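PDB 6KHR: formate-dependent phosphoribosylglycinamide formyltransferase from Mycobacterium tuberculosis H37Rv, which belongs to the ATP-grasp family and combines an N-terminal parallel-sheet region with an ATP-grasp domain. Local coordinates for residues Leu32-Pro37 with Val52-Gly57. Sequence-based numbering, arbitrary orientation.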
ATOM      1  N   LEU A  32     -10.481  -2.912  16.398  1.00 53.48           N
ATOM      2  CA  LEU A  32     -11.877  -3.317  16.517  1.00 52.85           C
ATOM      3  C   LEU A  32     -12.504  -3.269  15.126  1.00 56.30           C
ATOM      4  O   LEU A  32     -12.737  -2.186  14.562  1.00 49.83           O
ATOM      5  CB  LEU A  32     -12.612  -2.418  17.509  1.00 54.16           C
ATOM      6  CG  LEU A  32     -12.577  -2.767  19.006  1.00 59.17           C
ATOM      7  CD1 LEU A  32     -11.393  -3.645  19.393  1.00 52.79           C
ATOM      8  CD2 LEU A  32     -12.607  -1.510  19.867  1.00 55.48           C
ATOM      9  N   GLY A  33     -12.751  -4.438  14.560  1.00 60.31           N
ATOM     10  CA  GLY A  33     -13.192  -4.559  13.183  1.00 65.15           C
ATOM     11  C   GLY A  33     -12.084  -5.189  12.360  1.00 69.42           C
ATOM     12  O   GLY A  33     -10.897  -4.886  12.541  1.00 67.80           O
ATOM     13  N   SER A  34     -12.480  -6.095  11.484  1.00 66.72           N
ATOM     14  CA  SER A  34     -11.485  -6.810  10.667  1.00 66.51           C
ATOM     15  C   SER A  34     -11.984  -6.927   9.245  1.00 64.24           C
ATOM     16  O   SER A  34     -11.769  -7.945   8.645  1.00 60.00           O
ATOM     17  CB  SER A  34     -11.205  -8.146  11.211  1.00 64.16           C
ATOM     18  OG  SER A  34     -10.573  -8.024  12.449  1.00 63.67           O
ATOM     19  N   ALA A  35     -12.509  -5.844   8.703  1.00 59.41           N
ATOM     20  CA  ALA A  35     -12.991  -5.862   7.314  1.00 61.45           C
ATOM     21  C   ALA A  35     -11.866  -5.515   6.341  1.00 64.56           C
ATOM     22  O   ALA A  35     -10.720  -5.530   6.700  1.00 57.70           O
ATOM     23  CB  ALA A  35     -14.160  -4.939   7.164  1.00 64.46           C
ATOM     24  N   GLU A  36     -12.223  -5.129   5.135  1.00 70.87           N
ATOM     25  CA  GLU A  36     -11.176  -4.931   4.118  1.00 64.81           C
ATOM     26  C   GLU A  36     -10.158  -3.874   4.490  1.00 60.49           C
ATOM     27  O   GLU A  36      -8.997  -4.219   4.474  1.00 61.42           O
ATOM     28  CB  GLU A  36     -11.696  -4.932   2.695  1.00 72.28           C
ATOM     29  CG  GLU A  36     -11.884  -6.344   2.198  1.00 97.08           C
ATOM     30  CD  GLU A  36     -13.267  -6.908   2.449  1.00111.76           C
ATOM     31  OE1 GLU A  36     -14.105  -6.172   2.971  1.00114.98           O
ATOM     32  OE2 GLU A  36     -13.495  -8.075   2.115  1.00114.71           O
ATOM     33  N   PRO A  37     -10.403  -2.453   4.876  1.00 54.76           N
ATOM     34  CA  PRO A  37      -9.479  -1.371   5.243  1.00 58.99           C
ATOM     35  C   PRO A  37      -8.741  -1.666   6.530  1.00 66.93           C
ATOM     36  O   PRO A  37      -7.614  -1.189   6.726  1.00 65.92           O
ATOM     37  CB  PRO A  37     -10.394  -0.144   5.376  1.00 52.17           C
ATOM     38  CG  PRO A  37     -11.632  -0.489   4.657  1.00 48.17           C
ATOM     39  CD  PRO A  37     -11.798  -1.973   4.843  1.00 44.36           C
ATOM     40  N   VAL A  52      -0.093  -6.319  15.648  1.00 55.50           N
ATOM     41  CA  VAL A  52      -1.501  -5.946  15.548  1.00 52.66           C
ATOM     42  C   VAL A  52      -2.389  -7.121  15.935  1.00 50.40           C
ATOM     43  O   VAL A  52      -2.196  -8.248  15.462  1.00 49.48           O
ATOM     44  CB  VAL A  52      -1.886  -5.456  14.140  1.00 51.14           C
ATOM     45  CG1 VAL A  52      -3.391  -5.189  14.100  1.00 44.60           C
ATOM     46  CG2 VAL A  52      -1.097  -4.208  13.779  1.00 53.58           C
ATOM     47  N   ILE A  53      -3.375  -6.842  16.780  1.00 50.77           N
ATOM     48  CA  ILE A  53      -4.423  -7.779  17.150  1.00 52.03           C
ATOM     49  C   ILE A  53      -5.674  -7.391  16.374  1.00 49.92           C
ATOM     50  O   ILE A  53      -6.137  -6.249  16.474  1.00 56.20           O
ATOM     51  CB  ILE A  53      -4.682  -7.735  18.661  1.00 68.47           C
ATOM     52  CG1 ILE A  53      -3.375  -7.952  19.425  1.00 68.07           C
ATOM     53  CG2 ILE A  53      -5.764  -8.729  19.062  1.00 80.54           C
ATOM     54  CD1 ILE A  53      -3.310  -7.150  20.711  1.00 63.01           C
ATOM     55  N   ALA A  54      -6.222  -8.323  15.603  1.00 50.41           N
ATOM     56  CA  ALA A  54      -7.448  -8.076  14.856  1.00 57.69           C
ATOM     57  C   ALA A  54      -8.621  -8.746  15.563  1.00 59.90           C
ATOM     58  O   ALA A  54      -8.621  -9.966  15.771  1.00 58.74           O
ATOM     59  CB  ALA A  54      -7.332  -8.559  13.410  1.00 50.62           C
ATOM     60  N   VAL A  55      -9.612  -7.943  15.933  1.00 63.58           N
ATOM     61  CA  VAL A  55     -10.794  -8.395  16.653  1.00 74.93           C
ATOM     62  C   VAL A  55     -11.991  -8.260  15.729  1.00 80.37           C
ATOM     63  O   VAL A  55     -12.123  -7.255  15.021  1.00 77.49           O
ATOM     64  CB  VAL A  55     -11.012  -7.585  17.947  1.00 67.32           C
ATOM     65  CG1 VAL A  55     -12.225  -8.093  18.675  1.00 56.07           C
ATOM     66  CG2 VAL A  55      -9.777  -7.643  18.839  1.00 63.63           C
ATOM     67  N   ASP A  56     -12.860  -9.270  15.731  1.00 83.50           N
ATOM     68  CA  ASP A  56     -14.132  -9.170  15.028  1.00 84.90           C
ATOM     69  C   ASP A  56     -15.096 -10.199  15.605  1.00 84.53           C
ATOM     70  O   ASP A  56     -14.748 -10.964  16.508  1.00 88.66           O
ATOM     71  CB  ASP A  56     -13.956  -9.341  13.517  1.00 84.31           C
ATOM     72  CG  ASP A  56     -15.040  -8.624  12.727  1.00 86.82           C
ATOM     73  OD1 ASP A  56     -16.198  -8.599  13.214  1.00 84.96           O
ATOM     74  OD2 ASP A  56     -14.735  -8.071  11.645  1.00 85.86           O
ATOM     75  N   GLY A  57     -16.322 -10.199  15.075  1.00 75.92           N
ATOM     76  CA  GLY A  57     -17.370 -11.106  15.515  1.00 69.54           C
ATOM     77  C   GLY A  57     -17.279 -12.536  15.009  1.00 80.84           C
ATOM     78  O   GLY A  57     -17.497 -13.470  15.785  1.00 86.73           O
TER
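Leu32 and Val55 form a parallel beta bridge, their CA atoms 5.2 Å apart, and just beyond it residues 33-35 leave the sheet as a loop, while the strand of 52-56 runs on to Asp56. The last backbone bond of the ladder goes from Gly33 N to Val55 O, 2.9 Å. Glycine suits this turning point: Gly33 adopts phi 111°, a conformation in which a CB would crowd the carbonyl oxygen of Leu32, and glycine, having none, takes it easily. Leu32 and Val55 put their side chains on the same face of the sheet, where CD1 of Leu32 lies 4.2 Å from CB of Val55; Val71 and Met30 add to the apolar layer around the valine, whose branched side chain is at home in a strand. On the Ser34 side the contact becomes polar. Asp56 reaches across with its CG anti to the backbone N (chi1 -153°), and OD2 receives Ser34 N at 3.0 Å from above the carboxylate plane, a bent bond with an N-H...O angle of 135°. Ser34 is small enough to tuck against the strand: its OG rests 3.4 Å from CB of Ala54 and makes at most a weak bond to Val55 O. Ala54, with only a methyl, lets the serine lie against the strand, and His64 of helix 62-66 touches Ser34, Ala54 and Asp56. Strands 28-32 and 51-56, joined through helix 36-47, make a beta-alpha-beta crossover, and the glycine-containing loop with an acidic residue ending the second strand resembles the corresponding corner of Rossmann-like folds, here in a five-stranded parallel sheet.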